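Flavin-nucleotide-binding protein (Azotobacter vinelandii, PDB 6RK0) is a flavocytochrome that binds FAD and heme b and probably works as a low-potential terminal oxidase associated with the iron-only nitrogenase. Local coordinates at residues A[131-136]-A[154-159]; A[69-74]-A[118-123]; A[201-206]-A[218-223]; A[139-142]-A[146-149]. All blocks are in the same frame, centred on the assembly; numbering follows the deposited sequence.

Interaction 1: residues A[131-136]-A[154-159]; sequences EKLRNF and KEIEAT. With HEM (protoporphyrin IX containing Fe), chain C.
Leu133, on helix 126-140, and Thr159, at the start of strand 159-165, meet tip to tip at the edge of the heme, with Leu133 CD1 4.0 Å from Thr159 CG2. The same methyl lies 4.1 Å from Ile156 CD1, so three branched side chains close a small apolar patch. Thr159 turns its two branches to different tasks. A chi1 of -51° sets OG1 beside the backbone N and leaves CG2 anti to it, so that the methyl meets Leu133, while OG1 approaches the vinyl carbon HEM CAC at 3.3 Å. Its polarity is settled locally: OG1 hydrogen-bonds Glu155 O at 2.8 Å, tilted 22° from the carbonyl plane. Threonine suits this place because one residue supplies both an apolar tip and a hydroxyl that binds back to Glu155 O. Phe136, one turn after Leu133, joins through the porphyrin rather than through the other segment: its CE2 comes 3.4 Å from HEM C3B, and a vinyl carbon, CBB, lies over one ring face. The packed side is therefore the one turned to the heme. The backs of both helices carry charge instead, and Glu131, Arg134, Lys154 and Glu157 are exposed. Between these extremes Glu155 is buried, its carboxylate paired with Arg149, and Tyr105 of the second subunit packs on Glu155, Ala158 and Thr159. Leu133 also touches His72, the axial ligand of the iron. With only hydrocarbon contacts between the segments, the cohesion here is dispersive and hydrophobic, consistent with a wall that shields one heme edge from water.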
# COMPACT_ATOMS: atom_id res chain seq x y z
N GLU A 131 11.17 -11.40 22.22
CA GLU A 131 9.96 -10.90 22.85
C GLU A 131 9.11 -10.09 21.87
O GLU A 131 7.89 -10.25 21.83
CB GLU A 131 10.38 -10.09 24.06
CG GLU A 131 9.21 -9.66 24.91
CD GLU A 131 9.56 -9.24 26.33
OE1 GLU A 131 10.74 -9.06 26.67
OE2 GLU A 131 8.63 -9.07 27.15
N LYS A 132 9.75 -9.23 21.08
CA LYS A 132 9.01 -8.40 20.13
C LYS A 132 8.37 -9.26 19.03
O LYS A 132 7.23 -8.99 18.62
CB LYS A 132 9.93 -7.35 19.51
CG LYS A 132 10.66 -6.39 20.42
CD LYS A 132 9.73 -5.50 21.19
CE LYS A 132 10.44 -4.51 22.06
NZ LYS A 132 9.45 -3.95 23.00
N LEU A 133 9.08 -10.28 18.55
CA LEU A 133 8.51 -11.16 17.52
C LEU A 133 7.30 -11.92 18.03
O LEU A 133 6.33 -12.12 17.28
CB LEU A 133 9.59 -12.11 17.01
CG LEU A 133 10.67 -11.42 16.16
CD1 LEU A 133 11.90 -12.31 16.02
CD2 LEU A 133 10.12 -11.02 14.76
N ARG A 134 7.32 -12.35 19.30
CA ARG A 134 6.12 -12.99 19.84
C ARG A 134 4.96 -12.00 19.90
O ARG A 134 3.82 -12.36 19.59
CB ARG A 134 6.41 -13.60 21.22
CG ARG A 134 5.16 -14.22 21.84
CD ARG A 134 5.44 -15.11 23.05
NE ARG A 134 4.22 -15.81 23.50
CZ ARG A 134 4.17 -16.88 24.30
NH1 ARG A 134 5.27 -17.42 24.84
NH2 ARG A 134 2.98 -17.40 24.60
N ASN A 135 5.23 -10.73 20.25
CA ASN A 135 4.18 -9.73 20.26
C ASN A 135 3.60 -9.55 18.86
O ASN A 135 2.38 -9.37 18.71
CB ASN A 135 4.74 -8.39 20.75
CG ASN A 135 5.16 -8.40 22.20
OD1 ASN A 135 4.69 -9.21 23.01
ND2 ASN A 135 6.05 -7.47 22.56
N PHE A 136 4.45 -9.58 17.83
CA PHE A 136 3.97 -9.47 16.44
C PHE A 136 2.99 -10.59 16.12
O PHE A 136 1.86 -10.36 15.67
CB PHE A 136 5.19 -9.53 15.54
CG PHE A 136 4.94 -9.55 14.05
CD1 PHE A 136 3.91 -8.84 13.45
CD2 PHE A 136 5.82 -10.29 13.26
CE1 PHE A 136 3.77 -8.87 12.04
CE2 PHE A 136 5.69 -10.30 11.86
CZ PHE A 136 4.66 -9.58 11.27
N LYS A 154 18.59 -20.30 16.32
CA LYS A 154 19.11 -19.87 15.02
C LYS A 154 18.08 -19.06 14.23
O LYS A 154 18.46 -18.19 13.44
CB LYS A 154 19.57 -21.07 14.20
CG LYS A 154 19.88 -20.78 12.74
CD LYS A 154 19.62 -22.04 11.92
CE LYS A 154 19.21 -21.82 10.45
NZ LYS A 154 17.69 -21.78 10.38
N GLU A 155 16.79 -19.35 14.39
CA GLU A 155 15.74 -18.60 13.73
C GLU A 155 15.70 -17.17 14.25
O GLU A 155 15.61 -16.21 13.47
CB GLU A 155 14.41 -19.32 13.92
CG GLU A 155 14.31 -20.59 13.11
CD GLU A 155 13.14 -21.49 13.44
OE1 GLU A 155 12.63 -21.46 14.60
OE2 GLU A 155 12.73 -22.25 12.52
N ILE A 156 15.76 -16.99 15.57
CA ILE A 156 15.82 -15.64 16.14
C ILE A 156 17.03 -14.90 15.62
O ILE A 156 16.97 -13.73 15.21
CB ILE A 156 15.82 -15.72 17.69
CG1 ILE A 156 14.54 -16.35 18.26
CG2 ILE A 156 16.13 -14.33 18.29
CD1 ILE A 156 13.27 -15.62 17.94
N GLU A 157 18.20 -15.56 15.64
CA GLU A 157 19.42 -14.87 15.29
C GLU A 157 19.49 -14.49 13.80
O GLU A 157 20.20 -13.54 13.44
CB GLU A 157 20.63 -15.66 15.73
CG GLU A 157 20.56 -15.81 17.26
CD GLU A 157 21.84 -16.03 17.99
OE1 GLU A 157 22.08 -17.15 18.47
OE2 GLU A 157 22.57 -15.04 18.20
N ALA A 158 18.74 -15.18 12.95
CA ALA A 158 18.70 -14.89 11.53
C ALA A 158 17.77 -13.72 11.21
O ALA A 158 17.67 -13.33 10.04
CB ALA A 158 18.21 -16.13 10.80
N THR A 159 17.07 -13.18 12.20
CA THR A 159 16.02 -12.18 11.99
C THR A 159 16.50 -10.82 12.48
O THR A 159 17.14 -10.73 13.52
CB THR A 159 14.76 -12.59 12.75
OG1 THR A 159 14.41 -13.94 12.42
CG2 THR A 159 13.55 -11.71 12.42
CHA HEM C . 10.89 -12.64 5.90
CHB HEM C . 6.20 -12.40 6.85
CHC HEM C . 7.09 -13.81 11.38
CHD HEM C . 11.73 -14.33 10.34
C1A HEM C . 9.54 -12.48 5.79
C2A HEM C . 8.89 -12.07 4.55
C3A HEM C . 7.57 -11.99 4.80
C4A HEM C . 7.41 -12.36 6.20
CMA HEM C . 6.43 -11.63 3.89
CAA HEM C . 9.57 -11.81 3.20
CBA HEM C . 9.89 -13.12 2.42
CGA HEM C . 10.10 -12.74 0.98
O1A HEM C . 9.20 -13.00 0.09
O2A HEM C . 11.17 -12.13 0.67
C1B HEM C . 6.02 -12.79 8.16
C2B HEM C . 4.75 -12.77 8.85
C3B HEM C . 5.01 -13.15 10.11
C4B HEM C . 6.44 -13.42 10.22
CMB HEM C . 3.44 -12.36 8.19
CAB HEM C . 4.10 -13.34 11.30
CBB HEM C . 2.77 -13.37 11.25
C1C HEM C . 8.42 -14.07 11.49
C2C HEM C . 9.07 -14.52 12.69
C3C HEM C . 10.35 -14.72 12.40
C4C HEM C . 10.53 -14.36 11.01
CMC HEM C . 8.35 -14.67 14.03
CAC HEM C . 11.46 -15.22 13.28
CBC HEM C . 11.22 -16.17 14.22
C1D HEM C . 11.92 -13.87 9.04
C2D HEM C . 13.19 -13.81 8.38
C3D HEM C . 12.97 -13.33 7.15
C4D HEM C . 11.54 -13.09 7.03
CMD HEM C . 14.54 -14.21 8.98
CAD HEM C . 13.97 -13.14 6.02
CBD HEM C . 14.01 -14.40 5.13
CGD HEM C . 15.15 -14.32 4.13
O1D HEM C . 14.99 -13.71 3.06
O2D HEM C . 16.25 -14.85 4.43
NA HEM C . 8.63 -12.66 6.79
NB HEM C . 7.03 -13.19 8.99
NC HEM C . 9.33 -13.99 10.48
ND HEM C . 10.92 -13.44 8.22
FE HEM C . 9.00 -13.30 8.65
O HOH W 1 8.71 -15.28 7.97

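Interaction 2: residues A[69-74]-A[118-123]; sequences VYWHGS and GRAELI. With HEM (protoporphyrin IX containing Fe), chain C.
The split-barrel fold of the pyridoxamine 5'-phosphate oxidase family supplies strand 68-74, which carries the heme ligand, and the chain at 118-123 passes beside it without pairing to it. Strand 159-165 lies between them, bonded to both, so the two segments meet through side chains. Trp71 reaches Ala120: its CH2 lies 3.8 Å from Ala120 CB, with CZ2 slightly farther, and the methyl comes at the indole obliquely. The indole gets there because CG stands between the backbone N and the carbonyl carbon, chi1 62°, and the benzo end then projects toward residues 118-123. A small residue suits the opposing place, since the broad indole already fills the space among Ile88, Leu90 and Leu164. Tyr70 works from the other side of its strand. Ile123 crosses it at about a right angle and sets its terminal methyl at the ring edge, near the ring plane, CD1 being 4.1 Å from Tyr70 CE2. Extended from CA to CD1, chi2 -175°, the isoleucine can bridge to this ring while touching Val128 and Lys132 of helix 126-140. The far end of strand 68-74 serves the cofactors. His72 O accepts a hydrogen bond from N3 of the FAD, and its imidazole points NE2 at the heme iron, with HEM CHB at the ring edge, in its plane. One residue thus touches both redox groups, its backbone the flavin and its side chain the porphyrin. Ser74 N lies 3.6 Å from HEM CAD, at the root of a propionate. His72 NE2 binds HEM FE at 2.0 Å, and a water also sits on the iron.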
# COMPACT_ATOMS: atom_id res chain seq x y z
N VAL A 69 6.69 1.73 16.27
CA VAL A 69 6.33 0.64 15.37
C VAL A 69 7.56 -0.17 15.05
O VAL A 69 8.70 0.33 15.11
CB VAL A 69 5.64 1.11 14.07
CG1 VAL A 69 4.29 1.70 14.37
CG2 VAL A 69 6.55 2.00 13.27
N TYR A 70 7.32 -1.43 14.71
CA TYR A 70 8.35 -2.43 14.52
C TYR A 70 8.11 -3.17 13.21
O TYR A 70 6.96 -3.35 12.80
CB TYR A 70 8.29 -3.51 15.65
CG TYR A 70 8.59 -2.93 17.02
CD1 TYR A 70 7.63 -2.19 17.72
CD2 TYR A 70 9.86 -3.09 17.60
CE1 TYR A 70 7.94 -1.62 18.98
CE2 TYR A 70 10.15 -2.53 18.85
CZ TYR A 70 9.19 -1.79 19.51
OH TYR A 70 9.52 -1.27 20.74
N TRP A 71 9.19 -3.64 12.59
CA TRP A 71 9.09 -4.51 11.42
C TRP A 71 10.30 -5.45 11.45
O TRP A 71 11.26 -5.23 12.19
CB TRP A 71 8.95 -3.73 10.11
CG TRP A 71 10.09 -2.82 9.75
CD1 TRP A 71 11.06 -3.04 8.82
CD2 TRP A 71 10.34 -1.49 10.26
NE1 TRP A 71 11.89 -1.94 8.73
CE2 TRP A 71 11.46 -0.98 9.59
CE3 TRP A 71 9.70 -0.68 11.20
CZ2 TRP A 71 11.97 0.32 9.85
CZ3 TRP A 71 10.22 0.58 11.49
CH2 TRP A 71 11.33 1.05 10.80
N HIS A 72 10.22 -6.52 10.66
CA HIS A 72 11.21 -7.59 10.72
C HIS A 72 11.64 -8.01 9.32
O HIS A 72 10.93 -7.80 8.34
CB HIS A 72 10.68 -8.82 11.49
CG HIS A 72 9.90 -9.77 10.62
ND1 HIS A 72 8.70 -9.45 10.00
CD2 HIS A 72 10.18 -11.03 10.21
CE1 HIS A 72 8.32 -10.47 9.25
NE2 HIS A 72 9.19 -11.44 9.37
N GLY A 73 12.77 -8.70 9.26
CA GLY A 73 13.23 -9.30 8.01
C GLY A 73 14.54 -10.01 8.28
O GLY A 73 14.79 -10.47 9.39
N SER A 74 15.39 -10.14 7.28
CA SER A 74 16.65 -10.85 7.47
C SER A 74 17.68 -10.03 8.23
O SER A 74 17.88 -8.84 7.94
CB SER A 74 17.23 -11.22 6.11
OG SER A 74 18.53 -11.76 6.23
N GLY A 118 11.87 9.57 10.53
CA GLY A 118 12.97 9.67 11.47
C GLY A 118 13.96 8.54 11.35
O GLY A 118 14.05 7.85 10.34
N ARG A 119 14.73 8.38 12.42
CA ARG A 119 15.84 7.43 12.42
C ARG A 119 15.38 6.17 13.14
O ARG A 119 15.14 6.18 14.36
CB ARG A 119 17.06 8.05 13.11
CG ARG A 119 18.33 7.23 12.99
CD ARG A 119 18.84 7.12 11.58
NE ARG A 119 19.04 8.41 10.93
CZ ARG A 119 20.24 8.97 10.73
NH1 ARG A 119 21.36 8.37 11.15
NH2 ARG A 119 20.29 10.14 10.08
N ALA A 120 15.27 5.08 12.39
CA ALA A 120 14.93 3.80 12.96
C ALA A 120 16.14 3.21 13.67
O ALA A 120 17.29 3.62 13.46
CB ALA A 120 14.44 2.87 11.85
N GLU A 121 15.87 2.22 14.52
CA GLU A 121 16.86 1.57 15.35
C GLU A 121 16.72 0.07 15.25
O GLU A 121 15.60 -0.44 15.27
CB GLU A 121 16.64 1.96 16.85
CG GLU A 121 16.63 3.48 17.08
CD GLU A 121 16.22 3.90 18.49
OE1 GLU A 121 16.15 3.04 19.42
OE2 GLU A 121 15.95 5.12 18.67
N LEU A 122 17.84 -0.64 15.18
CA LEU A 122 17.79 -2.10 15.18
C LEU A 122 17.82 -2.63 16.61
O LEU A 122 18.47 -2.07 17.48
CB LEU A 122 19.00 -2.72 14.50
CG LEU A 122 19.11 -2.46 13.02
CD1 LEU A 122 20.36 -3.16 12.49
CD2 LEU A 122 17.85 -2.84 12.22
N ILE A 123 17.13 -3.74 16.83
CA ILE A 123 17.22 -4.43 18.12
C ILE A 123 18.40 -5.39 18.05
O ILE A 123 18.36 -6.39 17.34
CB ILE A 123 15.92 -5.18 18.42
CG1 ILE A 123 14.74 -4.23 18.43
CG2 ILE A 123 16.06 -5.92 19.74
CD1 ILE A 123 13.49 -4.85 18.82
CHA HEM C . 10.89 -12.64 5.90
CHB HEM C . 6.20 -12.40 6.85
CHC HEM C . 7.09 -13.81 11.38
CHD HEM C . 11.73 -14.33 10.34
C1A HEM C . 9.54 -12.48 5.79
C2A HEM C . 8.89 -12.07 4.55
C3A HEM C . 7.57 -11.99 4.80
C4A HEM C . 7.41 -12.36 6.20
CMA HEM C . 6.43 -11.63 3.89
CAA HEM C . 9.57 -11.81 3.20
CBA HEM C . 9.89 -13.12 2.42
CGA HEM C . 10.10 -12.74 0.98
O1A HEM C . 9.20 -13.00 0.09
O2A HEM C . 11.17 -12.13 0.67
C1B HEM C . 6.02 -12.79 8.16
C2B HEM C . 4.75 -12.77 8.85
C3B HEM C . 5.01 -13.15 10.11
C4B HEM C . 6.44 -13.42 10.22
CMB HEM C . 3.44 -12.36 8.19
CAB HEM C . 4.10 -13.34 11.30
CBB HEM C . 2.77 -13.37 11.25
C1C HEM C . 8.42 -14.07 11.49
C2C HEM C . 9.07 -14.52 12.69
C3C HEM C . 10.35 -14.72 12.40
C4C HEM C . 10.53 -14.36 11.01
CMC HEM C . 8.35 -14.67 14.03
CAC HEM C . 11.46 -15.22 13.28
CBC HEM C . 11.22 -16.17 14.22
C1D HEM C . 11.92 -13.87 9.04
C2D HEM C . 13.19 -13.81 8.38
C3D HEM C . 12.97 -13.33 7.15
C4D HEM C . 11.54 -13.09 7.03
CMD HEM C . 14.54 -14.21 8.98
CAD HEM C . 13.97 -13.14 6.02
CBD HEM C . 14.01 -14.40 5.13
CGD HEM C . 15.15 -14.32 4.13
O1D HEM C . 14.99 -13.71 3.06
O2D HEM C . 16.25 -14.85 4.43
NA HEM C . 8.63 -12.66 6.79
NB HEM C . 7.03 -13.19 8.99
NC HEM C . 9.33 -13.99 10.48
ND HEM C . 10.92 -13.44 8.22
FE HEM C . 9.00 -13.30 8.65
O HOH W 1 8.71 -15.28 7.97

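Interaction 3: residues A[201-206]-A[218-223]; sequences LPPEPD and DILKFR
Pro203 lodges against the short 3-10 turn 218-221 in the C-terminal tail that follows the last long strand, 192-200, and meets two of its residues in different orientations. Toward Ile219 the two side chains slide past each other in opposite directions, the proline ring drawing its CG to 3.7 Å from Ile219 CG2, with Pro203 CB a little farther from the same methyl. Against Leu220 the ring lies crosswise, at about a right angle. Leu220 CD2 addresses a different part of the proline, the CG-CD edge, rather than the CB-CG edge that faces Ile219. The branches used, CG2 of Ile219 and CD2 of Leu220, set the two roles. In Ile219 a chi1 of -59° puts CG1 beside the backbone N and CG2 anti to it, which presents CG2 to the ring while CG1 leads elsewhere, and its buried side chain also packs on Ile141. Leu220 is exposed, and its end swings in over the solvent side of the ring. Proline suits this place: a compact, rigid ring offers several carbons to two neighbours at little entropic cost. Within the turn, Lys221 NZ forms a salt bridge with Asp218 OD1 at 3.1 Å, approaching nearly along the C-O bond. The second carboxylate oxygen, OD2, is bound by Arg147, so Asp218 joins the turn to another loop. On the opposite segment Glu204 and Pro205 pair in an antiparallel ladder with a strand of the second subunit, whose Trp190 also packs on Pro203. On the exposed side, Pro203 CD comes 3.6 Å from Leu220 CD2.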
# COMPACT_ATOMS: atom_id res chain seq x y z
N LEU A 201 -11.45 -13.85 4.28
CA LEU A 201 -12.27 -15.00 3.94
C LEU A 201 -12.01 -16.13 4.92
O LEU A 201 -11.03 -16.09 5.68
CB LEU A 201 -11.99 -15.42 2.50
CG LEU A 201 -12.31 -14.35 1.44
CD1 LEU A 201 -11.96 -14.87 0.06
CD2 LEU A 201 -13.77 -13.91 1.50
N PRO A 202 -12.84 -17.17 4.91
CA PRO A 202 -12.63 -18.30 5.84
C PRO A 202 -11.27 -18.93 5.64
O PRO A 202 -10.79 -19.07 4.52
CB PRO A 202 -13.75 -19.28 5.46
CG PRO A 202 -14.87 -18.38 4.96
CD PRO A 202 -14.12 -17.30 4.19
N PRO A 203 -10.63 -19.38 6.71
CA PRO A 203 -9.31 -19.99 6.59
C PRO A 203 -9.34 -21.28 5.78
O PRO A 203 -10.31 -22.03 5.80
CB PRO A 203 -8.88 -20.24 8.03
CG PRO A 203 -9.69 -19.25 8.82
CD PRO A 203 -11.02 -19.21 8.12
N GLU A 204 -8.25 -21.51 5.07
CA GLU A 204 -8.08 -22.68 4.24
C GLU A 204 -6.97 -23.55 4.81
O GLU A 204 -5.81 -23.13 4.85
CB GLU A 204 -7.75 -22.24 2.83
CG GLU A 204 -8.96 -21.43 2.34
CD GLU A 204 -8.89 -21.01 0.93
OE1 GLU A 204 -7.93 -21.35 0.23
OE2 GLU A 204 -9.80 -20.27 0.53
N PRO A 205 -7.30 -24.75 5.27
CA PRO A 205 -6.28 -25.57 5.93
C PRO A 205 -5.22 -26.06 4.96
O PRO A 205 -5.52 -26.43 3.81
CB PRO A 205 -7.08 -26.76 6.48
CG PRO A 205 -8.27 -26.87 5.51
CD PRO A 205 -8.61 -25.40 5.24
N ASP A 206 -4.00 -26.17 5.46
CA ASP A 206 -2.95 -26.86 4.71
C ASP A 206 -3.36 -28.33 4.57
O ASP A 206 -3.61 -28.99 5.59
CB ASP A 206 -1.66 -26.77 5.54
CG ASP A 206 -0.45 -27.40 4.88
OD1 ASP A 206 -0.58 -27.97 3.77
OD2 ASP A 206 0.65 -27.30 5.50
N ASP A 218 -9.16 -18.94 17.57
CA ASP A 218 -8.51 -17.63 17.52
C ASP A 218 -8.07 -17.24 16.11
O ASP A 218 -7.87 -16.05 15.87
CB ASP A 218 -7.31 -17.56 18.47
CG ASP A 218 -7.73 -17.39 19.91
OD1 ASP A 218 -8.79 -16.77 20.17
OD2 ASP A 218 -7.00 -17.88 20.82
N ILE A 219 -7.88 -18.20 15.19
CA ILE A 219 -7.55 -17.83 13.81
C ILE A 219 -8.60 -16.89 13.24
O ILE A 219 -8.28 -16.00 12.44
CB ILE A 219 -7.42 -19.11 12.93
CG1 ILE A 219 -6.36 -20.11 13.40
CG2 ILE A 219 -7.16 -18.75 11.48
CD1 ILE A 219 -5.06 -19.60 13.69
N LEU A 220 -9.87 -17.07 13.65
CA LEU A 220 -10.98 -16.27 13.13
C LEU A 220 -10.97 -14.85 13.67
O LEU A 220 -11.73 -14.01 13.19
CB LEU A 220 -12.34 -16.92 13.42
CG LEU A 220 -12.53 -18.31 12.81
CD1 LEU A 220 -13.83 -18.94 13.24
CD2 LEU A 220 -12.45 -18.28 11.31
N LYS A 221 -10.12 -14.56 14.65
CA LYS A 221 -9.98 -13.22 15.18
C LYS A 221 -9.06 -12.31 14.35
O LYS A 221 -9.11 -11.09 14.51
CB LYS A 221 -9.53 -13.28 16.64
CG LYS A 221 -10.56 -13.93 17.55
CD LYS A 221 -10.20 -13.79 19.01
CE LYS A 221 -11.33 -14.29 19.91
NZ LYS A 221 -11.63 -15.74 19.69
N PHE A 222 -8.24 -12.87 13.47
CA PHE A 222 -7.42 -12.02 12.62
C PHE A 222 -8.34 -11.14 11.76
O PHE A 222 -9.28 -11.64 11.14
CB PHE A 222 -6.51 -12.86 11.73
CG PHE A 222 -5.87 -12.06 10.64
CD1 PHE A 222 -4.81 -11.19 10.90
CD2 PHE A 222 -6.39 -12.09 9.36
CE1 PHE A 222 -4.27 -10.41 9.90
CE2 PHE A 222 -5.82 -11.32 8.36
CZ PHE A 222 -4.78 -10.48 8.64
N ARG A 223 -8.01 -9.85 11.69
CA ARG A 223 -8.80 -8.90 10.90
C ARG A 223 -7.88 -7.79 10.44
O ARG A 223 -6.80 -7.60 11.00
CB ARG A 223 -9.96 -8.32 11.73
CG ARG A 223 -9.55 -7.69 13.06
CD ARG A 223 -9.17 -6.22 12.95
NE ARG A 223 -10.21 -5.46 12.24
CZ ARG A 223 -10.02 -4.36 11.51
NH1 ARG A 223 -8.84 -3.76 11.44
NH2 ARG A 223 -11.06 -3.83 10.87

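Interaction 4: residues A[139-142]-A[146-149]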
# COMPACT_ATOMS: atom_id res chain seq x y z
N GLY A 139 -0.21 -10.48 18.12
CA GLY A 139 -1.03 -9.35 17.72
C GLY A 139 -1.86 -9.63 16.48
O GLY A 139 -2.88 -8.99 16.26
N LEU A 140 -1.43 -10.56 15.64
CA LEU A 140 -2.22 -11.00 14.49
C LEU A 140 -3.23 -12.06 14.90
O LEU A 140 -4.40 -11.97 14.53
CB LEU A 140 -1.31 -11.56 13.42
CG LEU A 140 -0.38 -10.52 12.79
CD1 LEU A 140 0.59 -11.22 11.89
CD2 LEU A 140 -1.17 -9.45 12.06
N ILE A 141 -2.79 -13.06 15.67
CA ILE A 141 -3.65 -14.18 16.06
C ILE A 141 -3.44 -14.39 17.55
O ILE A 141 -2.36 -14.85 17.95
CB ILE A 141 -3.35 -15.47 15.29
CG1 ILE A 141 -3.54 -15.30 13.77
CG2 ILE A 141 -4.25 -16.61 15.81
CD1 ILE A 141 -2.89 -16.38 12.96
N PRO A 142 -4.42 -14.09 18.41
CA PRO A 142 -4.21 -14.26 19.85
C PRO A 142 -3.80 -15.69 20.19
O PRO A 142 -4.35 -16.66 19.65
CB PRO A 142 -5.57 -13.90 20.46
CG PRO A 142 -6.20 -12.96 19.46
CD PRO A 142 -5.75 -13.51 18.12
N GLU A 146 2.40 -19.65 21.21
CA GLU A 146 2.45 -20.79 22.11
C GLU A 146 2.10 -22.11 21.44
O GLU A 146 2.48 -23.16 21.98
CB GLU A 146 1.42 -20.54 23.24
CG GLU A 146 0.69 -21.81 23.82
CD GLU A 146 0.10 -21.65 25.23
OE1 GLU A 146 -0.18 -20.50 25.66
OE2 GLU A 146 -0.08 -22.67 25.93
N ARG A 147 1.26 -22.06 20.39
CA ARG A 147 0.81 -23.25 19.68
C ARG A 147 1.86 -23.83 18.75
O ARG A 147 1.74 -24.99 18.33
CB ARG A 147 -0.48 -22.98 18.88
CG ARG A 147 -1.66 -22.38 19.68
CD ARG A 147 -2.90 -22.15 18.85
NE ARG A 147 -3.89 -21.58 19.74
CZ ARG A 147 -4.32 -20.31 19.74
NH1 ARG A 147 -3.93 -19.42 18.81
NH2 ARG A 147 -5.17 -19.93 20.67
N LEU A 148 2.87 -23.05 18.39
CA LEU A 148 3.76 -23.38 17.28
C LEU A 148 4.89 -24.29 17.73
O LEU A 148 5.20 -24.43 18.92
CB LEU A 148 4.32 -22.10 16.66
CG LEU A 148 3.25 -21.11 16.23
CD1 LEU A 148 3.90 -19.80 15.73
CD2 LEU A 148 2.34 -21.69 15.18
N ARG A 149 5.56 -24.88 16.75
CA ARG A 149 6.78 -25.64 17.00
C ARG A 149 7.76 -24.70 17.69
O ARG A 149 8.08 -23.63 17.13
CB ARG A 149 7.36 -26.21 15.71
CG ARG A 149 8.54 -27.16 15.90
CD ARG A 149 9.86 -26.43 15.93
NE ARG A 149 10.22 -25.95 14.59
CZ ARG A 149 10.86 -24.82 14.30
NH1 ARG A 149 11.20 -24.58 13.03
NH2 ARG A 149 11.20 -23.92 15.22
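Ile141 and Pro142 meet the guanidinium of Arg147 just after helix 126-140 has ended. The approach to this point begins with Gly139 and Leu140, still helical; Leu140 touches the heme and packs on Phe222. Ile141 is the first residue to leave helical backbone angles, which turns the chain out toward the following loop. It is buried, and its side chain crosses that of Arg147 at about a right angle. A chi1 of -60° places CG1 beside the backbone N and CG2 anti to it, and CG2 lies at the edge of the guanidinium, 4.1 Å from Arg147 NH1. An apolar residue fits here because it also packs on Ile219 and on Ile100 of the second subunit, and its branching gives it separate methyls. Pro142 comes next and contributes its carbonyl rather than its ring: Arg147 NH1 donates to Pro142 O at 2.9 Å, with an angle of 152° at the hydrogen, so the bond is moderately bent. The oxygen lies at the guanidinium edge, 18° out of its plane. Arginine suits the position because its chain runs extended from CG to NE and delivers a flat, many-donor group across the short loop. That same group is shared among several acceptors. NH1 also forms a salt bridge with Glu144, and NH2 one with Asp218, so a main-chain oxygen and two carboxylates surround one cation. Two anionic partners would probably stabilise the protonated guanidinium; the carbonyl bond ties that charge to the backbone just after the helix, while the salt bridge to Asp218 links the loop to the C-terminal tail.

In the fold
Interactions 1 and 2 meet at the heme, which Leu140 of interaction 4 also touches; His72 of interaction 2 reaches the FAD as well. Their centres are about 12 Å apart, and they share the water on the iron. Phe136 CE2 of interaction 1 lies 3.6 Å from ND1 of the axial His72. Helix 126-140 carries one segment of interaction 1 and begins one of interaction 4, whose Arg149 NH1 meets Glu155 OE2 at 2.8 Å. Interaction 4 in turn joins interaction 3, about 12 Å away between centres, through Arg147 NH2 and Asp218 OD2, also 2.8 Å apart. Interactions 2 and 3 are farthest apart, centres about 28 Å. All four reach the second subunit, interaction 2 through Ser74 alone.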